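Local coordinates for precorrin-3 methylase (Rhodobacter capsulatus, PDB 3NUT), which probably transfers a methyl group from S-adenosyl-L-methionine to a precorrin intermediate on the pathway to cobalamin (vitamin B12), at residues Arg182-Leu187 / Ala218-Ala223; Asp136-Asn141 / Arg157-Gly162; Ala93-Leu98 / Ile113-Gly118. All coordinates share one frame; numbering follows the deposited sequence.

The three contacts illustrate how apolar side chains pack helices against their neighbours in a two-lobed methylase. Contact 3 belongs to the parallel sheet of the first lobe. Contact 2 joins the mixed sheet of the second lobe to a helix covering it, and contact 1 ties the next helix to a loop outside that sheet. Contacts 1 and 2 have centres about 15 Å apart and meet where Ile-186 CG2 packs on Arg-157 CG at 3.7 Å. Contact 3 lies about 24 Å from contact 2 and 31 Å from contact 1, centre to centre. Bound S-adenosyl-L-homocysteine touches Ala-93 of contact 3, but is about 11 Å from the side chain of Ile-140 and 14 Å from that of Pro-220. Contacts 2 and 3 also touch the second subunit.

Contact 1 (Arg182-Leu187 / Ala218-Ala223); sequences RVLEIL and ATPEMA
Leu-184 alone carries the helix side of its contact with the turn 218-223, an example of one branched side chain bridging helix and loop. The helical bonds Ile-186 N to Arg-182 O and Leu-187 N to Val-183 O run through 182-187. Val-183 packs on Leu-156 and Phe-168, whereas Leu-184 points toward the loop. Its CG lies anti to the carbonyl carbon (chi1 -69°), and both methyls reach across. Leu-184 CD1 settles against the Thr-219 to Pro-220 peptide link, 3.5 Å from Pro-220 N, and meets the proline ring at CD, 3.8 Å away. Leu-184 CD2 turns to Ala-218 CB at a looser 4.4 Å. The loop has its own bonds: Met-222 N binds Thr-219 O and Ala-223 N binds Pro-220 O in a short 3-10 turn. Thr-219, whose CB points away from the helix, gives through OG1 a 2.6 Å hydrogen bond to Glu-221 OE2, approaching from above the carboxylate, 67° out of its plane. Further along the helix, Ile-186 leans on Glu-153 and Arg-157, and Leu-187 on Met-166 and Phe-168. Helix 179-190 is therefore wedged between strand 165-169, helix 149-161 and the loop leading into strand 227-231.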
loop_
_atom_site.group_PDB
_atom_site.type_symbol
_atom_site.label_atom_id
_atom_site.label_comp_id
_atom_site.label_asym_id
_atom_site.label_seq_id
_atom_site.Cartn_x
_atom_site.Cartn_y
_atom_site.Cartn_z
ATOM N N ARG A 182 6.546 -20.858 -13.400
ATOM C CA ARG A 182 7.946 -20.398 -13.403
ATOM C C ARG A 182 8.277 -19.658 -12.102
ATOM O O ARG A 182 9.294 -19.946 -11.468
ATOM C CB ARG A 182 8.279 -19.499 -14.600
ATOM C CG ARG A 182 7.931 -20.031 -15.991
ATOM C CD ARG A 182 9.139 -20.640 -16.737
ATOM N NE ARG A 182 10.097 -19.691 -17.344
ATOM C CZ ARG A 182 9.941 -19.085 -18.528
ATOM N NH1 ARG A 182 8.843 -19.285 -19.251
ATOM N NH2 ARG A 182 10.876 -18.260 -18.993
ATOM N N VAL A 183 7.406 -18.727 -11.699
ATOM C CA VAL A 183 7.608 -17.930 -10.480
ATOM C C VAL A 183 7.794 -18.765 -9.208
ATOM O O VAL A 183 8.668 -18.458 -8.397
ATOM C CB VAL A 183 6.471 -16.868 -10.281
ATOM C CG1 VAL A 183 6.479 -16.298 -8.862
ATOM C CG2 VAL A 183 6.594 -15.742 -11.312
ATOM N N LEU A 184 6.980 -19.805 -9.030
ATOM C CA LEU A 184 7.161 -20.754 -7.918
ATOM C C LEU A 184 8.506 -21.501 -7.984
ATOM O O LEU A 184 9.129 -21.777 -6.949
ATOM C CB LEU A 184 6.011 -21.760 -7.872
ATOM C CG LEU A 184 4.637 -21.219 -7.480
ATOM C CD1 LEU A 184 3.570 -22.238 -7.761
ATOM C CD2 LEU A 184 4.606 -20.803 -6.006
ATOM N N GLU A 185 8.930 -21.830 -9.205
ATOM C CA GLU A 185 10.198 -22.515 -9.438
ATOM C C GLU A 185 11.322 -21.599 -8.993
ATOM O O GLU A 185 12.172 -22.003 -8.190
ATOM C CB GLU A 185 10.358 -22.917 -10.925
ATOM C CG GLU A 185 11.495 -23.928 -11.217
ATOM C CD GLU A 185 11.927 -23.965 -12.691
ATOM O OE1 GLU A 185 11.947 -25.070 -13.279
ATOM O OE2 GLU A 185 12.247 -22.895 -13.269
ATOM N N ILE A 186 11.318 -20.365 -9.498
ATOM C CA ILE A 186 12.294 -19.368 -9.062
ATOM C C ILE A 186 12.295 -19.267 -7.530
ATOM O O ILE A 186 13.348 -19.159 -6.902
ATOM C CB ILE A 186 12.012 -17.958 -9.637
ATOM C CG1 ILE A 186 11.556 -18.004 -11.104
ATOM C CG2 ILE A 186 13.229 -17.039 -9.426
ATOM C CD1 ILE A 186 12.650 -17.886 -12.126
ATOM N N LEU A 187 11.107 -19.306 -6.933
ATOM C CA LEU A 187 10.983 -19.119 -5.495
ATOM C C LEU A 187 11.585 -20.285 -4.728
ATOM O O LEU A 187 12.380 -20.083 -3.799
ATOM C CB LEU A 187 9.525 -18.887 -5.088
ATOM C CG LEU A 187 8.958 -17.465 -5.153
ATOM C CD1 LEU A 187 7.561 -17.471 -4.542
ATOM C CD2 LEU A 187 9.862 -16.457 -4.432
ATOM N N ALA A 218 3.194 -25.779 -2.233
ATOM C CA ALA A 218 2.385 -24.881 -3.056
ATOM C C ALA A 218 2.378 -25.277 -4.529
ATOM O O ALA A 218 3.387 -25.744 -5.050
ATOM C CB ALA A 218 2.881 -23.453 -2.901
ATOM N N THR A 219 1.229 -25.090 -5.180
ATOM C CA THR A 219 1.072 -25.321 -6.621
ATOM C C THR A 219 0.366 -24.099 -7.272
ATOM O O THR A 219 -0.350 -23.360 -6.581
ATOM C CB THR A 219 0.263 -26.616 -6.902
ATOM O OG1 THR A 219 -1.073 -26.455 -6.424
ATOM C CG2 THR A 219 0.875 -27.824 -6.206
ATOM N N PRO A 220 0.564 -23.877 -8.593
ATOM C CA PRO A 220 0.048 -22.630 -9.201
ATOM C C PRO A 220 -1.474 -22.515 -9.254
ATOM O O PRO A 220 -2.004 -21.410 -9.181
ATOM C CB PRO A 220 0.634 -22.645 -10.628
ATOM C CG PRO A 220 0.888 -24.075 -10.918
ATOM C CD PRO A 220 1.273 -24.714 -9.583
ATOM N N GLU A 221 -2.168 -23.643 -9.372
ATOM C CA GLU A 221 -3.624 -23.634 -9.459
ATOM C C GLU A 221 -4.281 -23.218 -8.129
ATOM O O GLU A 221 -5.511 -23.214 -8.007
ATOM C CB GLU A 221 -4.155 -24.981 -9.986
ATOM C CG GLU A 221 -4.145 -26.153 -8.988
ATOM C CD GLU A 221 -2.785 -26.834 -8.865
ATOM O OE1 GLU A 221 -1.843 -26.440 -9.600
ATOM O OE2 GLU A 221 -2.658 -27.761 -8.021
ATOM N N MET A 222 -3.444 -22.866 -7.150
ATOM C CA MET A 222 -3.908 -22.280 -5.891
ATOM C C MET A 222 -4.282 -20.811 -6.049
ATOM O O MET A 222 -5.064 -20.291 -5.262
ATOM C CB MET A 222 -2.867 -22.447 -4.797
ATOM C CG MET A 222 -2.826 -23.841 -4.281
ATOM S SD MET A 222 -1.623 -24.059 -2.984
ATOM C CE MET A 222 -1.949 -25.789 -2.586
ATOM N N ALA A 223 -3.725 -20.168 -7.074
ATOM C CA ALA A 223 -4.061 -18.803 -7.432
ATOM C C ALA A 223 -5.029 -18.760 -8.625
ATOM O O ALA A 223 -4.990 -19.643 -9.474
ATOM C CB ALA A 223 -2.788 -18.038 -7.764
#

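Contact 2 (Asp136-Asn141 / Arg157-Gly162); sequences DFCAIN and RHAARG
A small buried apolar contact, in which Cys-138 and Ile-140 of a strand receive Ala-159 of a helix, joins the first two elements of the unit made by strand 137-141, helix 149-161 and strand 165-169. The helix contributes nothing but the methyl of Ala-159, and this smallness lets the backbones come close: the CA atoms of Cys-138 and Ala-159 are 7.3 Å apart. The thiol makes the nearer touch, Cys-138 SG standing 3.7 Å from Ala-159 CB. It is carried there by a first torsion of 64°, which sets SG between the backbone N and the carbonyl carbon. Two residues on, Ile-140 uses the same face of the strand and brings the end of its longer branch, CD1, to 4.3 Å from Ala-159 CB. No hydrogen bond crosses between the segments. Met-166 of strand 165-169 is touched by both Cys-138 and Ala-159, extending the packing to the third element. One edge of strand 137-141 is hydrogen-bonded in parallel to strand 165-169; the other pairs antiparallel with a strand of the second subunit, continuing the sheet across the interface. With its two strands adjacent and parallel and the helix packed against them, the arrangement is a classic beta-alpha-beta crossover.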
loop_
_atom_site.group_PDB
_atom_site.type_symbol
_atom_site.label_atom_id
_atom_site.label_comp_id
_atom_site.label_asym_id
_atom_site.label_seq_id
_atom_site.Cartn_x
_atom_site.Cartn_y
_atom_site.Cartn_z
ATOM N N ASP A 136 9.798 -4.910 5.673
ATOM C CA ASP A 136 10.171 -4.583 4.299
ATOM C C ASP A 136 9.539 -5.549 3.305
ATOM O O ASP A 136 9.643 -6.772 3.451
ATOM C CB ASP A 136 11.690 -4.593 4.139
ATOM C CG ASP A 136 12.371 -3.547 5.002
ATOM O OD1 ASP A 136 11.669 -2.822 5.726
ATOM O OD2 ASP A 136 13.612 -3.442 4.964
ATOM N N PHE A 137 8.846 -4.997 2.316
ATOM C CA PHE A 137 8.128 -5.820 1.354
ATOM C C PHE A 137 8.119 -5.168 -0.021
ATOM O O PHE A 137 8.442 -3.982 -0.169
ATOM C CB PHE A 137 6.694 -6.097 1.855
ATOM C CG PHE A 137 5.798 -4.877 1.857
ATOM C CD1 PHE A 137 5.074 -4.529 0.720
ATOM C CD2 PHE A 137 5.686 -4.084 2.991
ATOM C CE1 PHE A 137 4.242 -3.399 0.715
ATOM C CE2 PHE A 137 4.866 -2.937 2.990
ATOM C CZ PHE A 137 4.135 -2.608 1.850
ATOM N N CYS A 138 7.743 -5.937 -1.029
ATOM C CA CYS A 138 7.610 -5.371 -2.366
ATOM C C CYS A 138 6.353 -5.858 -3.067
ATOM O O CYS A 138 5.796 -6.902 -2.713
ATOM C CB CYS A 138 8.842 -5.701 -3.197
ATOM S SG CYS A 138 9.030 -7.454 -3.484
ATOM N N ALA A 139 5.902 -5.099 -4.058
ATOM C CA ALA A 139 4.730 -5.459 -4.834
ATOM C C ALA A 139 5.159 -5.769 -6.250
ATOM O O ALA A 139 5.944 -5.029 -6.852
ATOM C CB ALA A 139 3.706 -4.323 -4.820
ATOM N N ILE A 140 4.650 -6.863 -6.787
ATOM C CA ILE A 140 5.130 -7.343 -8.076
ATOM C C ILE A 140 3.970 -7.805 -8.950
ATOM O O ILE A 140 3.141 -8.631 -8.536
ATOM C CB ILE A 140 6.190 -8.489 -7.917
ATOM C CG1 ILE A 140 7.463 -7.978 -7.215
ATOM C CG2 ILE A 140 6.561 -9.072 -9.276
ATOM C CD1 ILE A 140 8.473 -9.095 -6.786
ATOM N N ASN A 141 3.916 -7.273 -10.158
ATOM C CA ASN A 141 2.886 -7.656 -11.102
ATOM C C ASN A 141 3.374 -8.861 -11.925
ATOM O O ASN A 141 4.406 -8.780 -12.598
ATOM C CB ASN A 141 2.596 -6.452 -11.997
ATOM C CG ASN A 141 1.526 -6.711 -13.022
ATOM O OD1 ASN A 141 0.679 -7.601 -12.874
ATOM N ND2 ASN A 141 1.541 -5.904 -14.079
ATOM N N ARG A 157 14.236 -12.686 -8.161
ATOM C CA ARG A 157 15.483 -13.103 -7.483
ATOM C C ARG A 157 16.061 -12.056 -6.537
ATOM O O ARG A 157 16.569 -12.405 -5.463
ATOM C CB ARG A 157 16.550 -13.581 -8.484
ATOM C CG ARG A 157 16.083 -14.744 -9.357
ATOM C CD ARG A 157 17.222 -15.303 -10.207
ATOM N NE ARG A 157 16.768 -16.465 -10.957
ATOM C CZ ARG A 157 16.736 -17.699 -10.471
ATOM N NH1 ARG A 157 17.158 -17.930 -9.238
ATOM N NH2 ARG A 157 16.282 -18.697 -11.219
ATOM N N HIS A 158 15.976 -10.782 -6.912
ATOM C CA HIS A 158 16.432 -9.739 -6.005
ATOM C C HIS A 158 15.556 -9.506 -4.756
ATOM O O HIS A 158 16.058 -9.099 -3.702
ATOM C CB HIS A 158 16.662 -8.456 -6.765
ATOM C CG HIS A 158 17.911 -8.485 -7.573
ATOM N ND1 HIS A 158 19.157 -8.309 -7.013
ATOM C CD2 HIS A 158 18.115 -8.712 -8.891
ATOM C CE1 HIS A 158 20.077 -8.410 -7.954
ATOM N NE2 HIS A 158 19.470 -8.651 -9.104
ATOM N N ALA A 159 14.263 -9.779 -4.869
ATOM C CA ALA A 159 13.359 -9.627 -3.739
ATOM C C ALA A 159 13.644 -10.804 -2.803
ATOM O O ALA A 159 13.741 -10.647 -1.590
ATOM C CB ALA A 159 11.898 -9.630 -4.216
ATOM N N ALA A 160 13.822 -11.974 -3.405
ATOM C CA ALA A 160 14.251 -13.158 -2.694
ATOM C C ALA A 160 15.542 -12.911 -1.929
ATOM O O ALA A 160 15.623 -13.241 -0.745
ATOM C CB ALA A 160 14.401 -14.341 -3.652
ATOM N N ARG A 161 16.536 -12.312 -2.585
ATOM C CA ARG A 161 17.879 -12.215 -1.999
ATOM C C ARG A 161 17.991 -11.131 -0.943
ATOM O O ARG A 161 18.746 -11.277 0.014
ATOM C CB ARG A 161 18.971 -12.062 -3.079
ATOM C CG ARG A 161 19.212 -13.322 -3.921
ATOM C CD ARG A 161 20.129 -13.052 -5.121
ATOM N NE ARG A 161 20.026 -14.101 -6.145
ATOM C CZ ARG A 161 20.625 -14.055 -7.339
ATOM N NH1 ARG A 161 21.366 -13.012 -7.676
ATOM N NH2 ARG A 161 20.464 -15.040 -8.210
ATOM N N GLY A 162 17.236 -10.047 -1.114
ATOM C CA GLY A 162 17.175 -8.969 -0.127
ATOM C C GLY A 162 16.311 -9.374 1.049
ATOM O O GLY A 162 16.232 -8.668 2.052
#

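Contact 3 (Ala93-Leu98 / Ile113-Gly118); sequences AMASAL and IRILPG
Leu-98 N binds Met-94 O at 2.9 Å, a helical bond within the turn that presents Ala-95 and Leu-98 to strand 113-116. Everything that crosses between the two segments is apolar. Leu-98, with CG anti to its backbone nitrogen (chi1 171°), extends outward to meet Ile-113 tip to tip: CD2 comes to 3.8 Å from Ile-113 CG2 and 4.0 Å from Ile-113 CG1. Leu-98 CD2 also lies 4.4 Å from Ile-115 CD1. One turn earlier, Ala-95 CB sits before both ends of the other isoleucine, equally distant at 3.8 Å from Ile-115 CG2 and Ile-115 CD1. The CA atoms of Ala-95 and Ile-115 are 6.8 Å apart, against 9.2 Å for those of Leu-98 and Ile-113, consistent with the small size of alanine. The helix runs nearly antiparallel to the strand, the axes making an angle of 162°, as expected for the return limb of a beta-alpha-beta crossover. This one leads from strand 80-85 to the edge strand 113-116, passing over strand 10-15, which lies between them in the parallel sheet, and Leu-98 also packs on Val-11 and Val-13. Just past the C-terminal end of the strand, Gly-118 N donates a hydrogen bond to OD1 of Asp-88, a residue that binds S-adenosyl-L-homocysteine. Ala-93 touches that ligand itself, while Ile-113 packs on Trp-242 and Ile-115 on Ala-127, both of the second subunit.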
loop_
_atom_site.group_PDB
_atom_site.type_symbol
_atom_site.label_atom_id
_atom_site.label_comp_id
_atom_site.label_asym_id
_atom_site.label_seq_id
_atom_site.Cartn_x
_atom_site.Cartn_y
_atom_site.Cartn_z
ATOM N N ALA A 93 -2.367 0.256 -12.379
ATOM C CA ALA A 93 -3.718 0.769 -12.641
ATOM C C ALA A 93 -3.687 2.038 -13.467
ATOM O O ALA A 93 -2.704 2.306 -14.145
ATOM C CB ALA A 93 -4.508 0.954 -11.312
ATOM N N MET A 94 -4.763 2.817 -13.418
ATOM C CA MET A 94 -5.014 3.839 -14.426
ATOM C C MET A 94 -4.260 5.189 -14.261
ATOM O O MET A 94 -4.156 5.965 -15.223
ATOM C CB MET A 94 -6.529 4.069 -14.562
ATOM C CG MET A 94 -7.249 3.075 -15.479
ATOM S SD MET A 94 -6.663 3.130 -17.202
ATOM C CE MET A 94 -7.039 4.810 -17.666
ATOM N N ALA A 95 -3.750 5.475 -13.069
ATOM C CA ALA A 95 -3.057 6.742 -12.852
ATOM C C ALA A 95 -1.831 6.877 -13.770
ATOM O O ALA A 95 -1.664 7.917 -14.429
ATOM C CB ALA A 95 -2.695 6.951 -11.392
ATOM N N SER A 96 -1.005 5.825 -13.816
ATOM C CA SER A 96 0.125 5.711 -14.753
ATOM C C SER A 96 -0.216 5.973 -16.226
ATOM O O SER A 96 0.452 6.765 -16.903
ATOM C CB SER A 96 0.716 4.302 -14.682
ATOM O OG SER A 96 1.984 4.341 -14.075
ATOM N N ALA A 97 -1.228 5.259 -16.703
ATOM C CA ALA A 97 -1.719 5.373 -18.052
ATOM C C ALA A 97 -2.222 6.772 -18.378
ATOM O O ALA A 97 -2.072 7.232 -19.499
ATOM C CB ALA A 97 -2.841 4.387 -18.262
ATOM N N LEU A 98 -2.848 7.434 -17.411
ATOM C CA LEU A 98 -3.292 8.810 -17.633
ATOM C C LEU A 98 -2.093 9.723 -17.887
ATOM O O LEU A 98 -2.144 10.578 -18.786
ATOM C CB LEU A 98 -4.158 9.336 -16.473
ATOM C CG LEU A 98 -4.515 10.837 -16.480
ATOM C CD1 LEU A 98 -5.396 11.172 -17.688
ATOM C CD2 LEU A 98 -5.200 11.270 -15.173
ATOM N N ILE A 113 -5.793 17.607 -12.966
ATOM C CA ILE A 113 -5.755 16.187 -12.736
ATOM C C ILE A 113 -5.630 15.949 -11.248
ATOM O O ILE A 113 -4.872 16.623 -10.598
ATOM C CB ILE A 113 -4.578 15.492 -13.469
ATOM C CG1 ILE A 113 -4.965 15.212 -14.922
ATOM C CG2 ILE A 113 -4.272 14.154 -12.806
ATOM C CD1 ILE A 113 -3.771 15.213 -15.937
ATOM N N ARG A 114 -6.409 14.999 -10.730
ATOM C CA ARG A 114 -6.404 14.637 -9.319
ATOM C C ARG A 114 -6.347 13.121 -9.242
ATOM O O ARG A 114 -7.105 12.439 -9.940
ATOM C CB ARG A 114 -7.703 15.109 -8.679
ATOM C CG ARG A 114 -7.921 16.633 -8.683
ATOM C CD ARG A 114 -9.409 16.965 -8.616
ATOM N NE ARG A 114 -9.651 18.407 -8.536
ATOM C CZ ARG A 114 -10.831 18.985 -8.307
ATOM N NH1 ARG A 114 -11.922 18.264 -8.122
ATOM N NH2 ARG A 114 -10.911 20.312 -8.257
ATOM N N ILE A 115 -5.454 12.591 -8.409
ATOM C CA ILE A 115 -5.292 11.156 -8.219
ATOM C C ILE A 115 -5.677 10.841 -6.767
ATOM O O ILE A 115 -5.050 11.348 -5.835
ATOM C CB ILE A 115 -3.820 10.723 -8.472
ATOM C CG1 ILE A 115 -3.324 11.258 -9.833
ATOM C CG2 ILE A 115 -3.652 9.139 -8.378
ATOM C CD1 ILE A 115 -3.932 10.521 -11.062
ATOM N N LEU A 116 -6.720 10.015 -6.593
ATOM C CA LEU A 116 -7.317 9.753 -5.283
ATOM C C LEU A 116 -7.046 8.310 -4.853
ATOM O O LEU A 116 -7.510 7.376 -5.507
ATOM C CB LEU A 116 -8.832 10.026 -5.341
ATOM C CG LEU A 116 -9.191 11.433 -5.868
ATOM C CD1 LEU A 116 -10.707 11.636 -5.713
ATOM C CD2 LEU A 116 -8.412 12.533 -5.094
ATOM N N PRO A 117 -6.281 8.129 -3.774
ATOM C CA PRO A 117 -5.820 6.808 -3.363
ATOM C C PRO A 117 -6.953 5.900 -2.905
ATOM O O PRO A 117 -8.049 6.385 -2.638
ATOM C CB PRO A 117 -4.850 7.098 -2.189
ATOM C CG PRO A 117 -5.105 8.522 -1.767
ATOM C CD PRO A 117 -5.623 9.218 -3.026
ATOM N N GLY A 118 -6.683 4.595 -2.790
ATOM C CA GLY A 118 -7.636 3.620 -2.163
ATOM C C GLY A 118 -6.903 2.463 -1.473
ATOM O O GLY A 118 -5.653 2.369 -1.519
#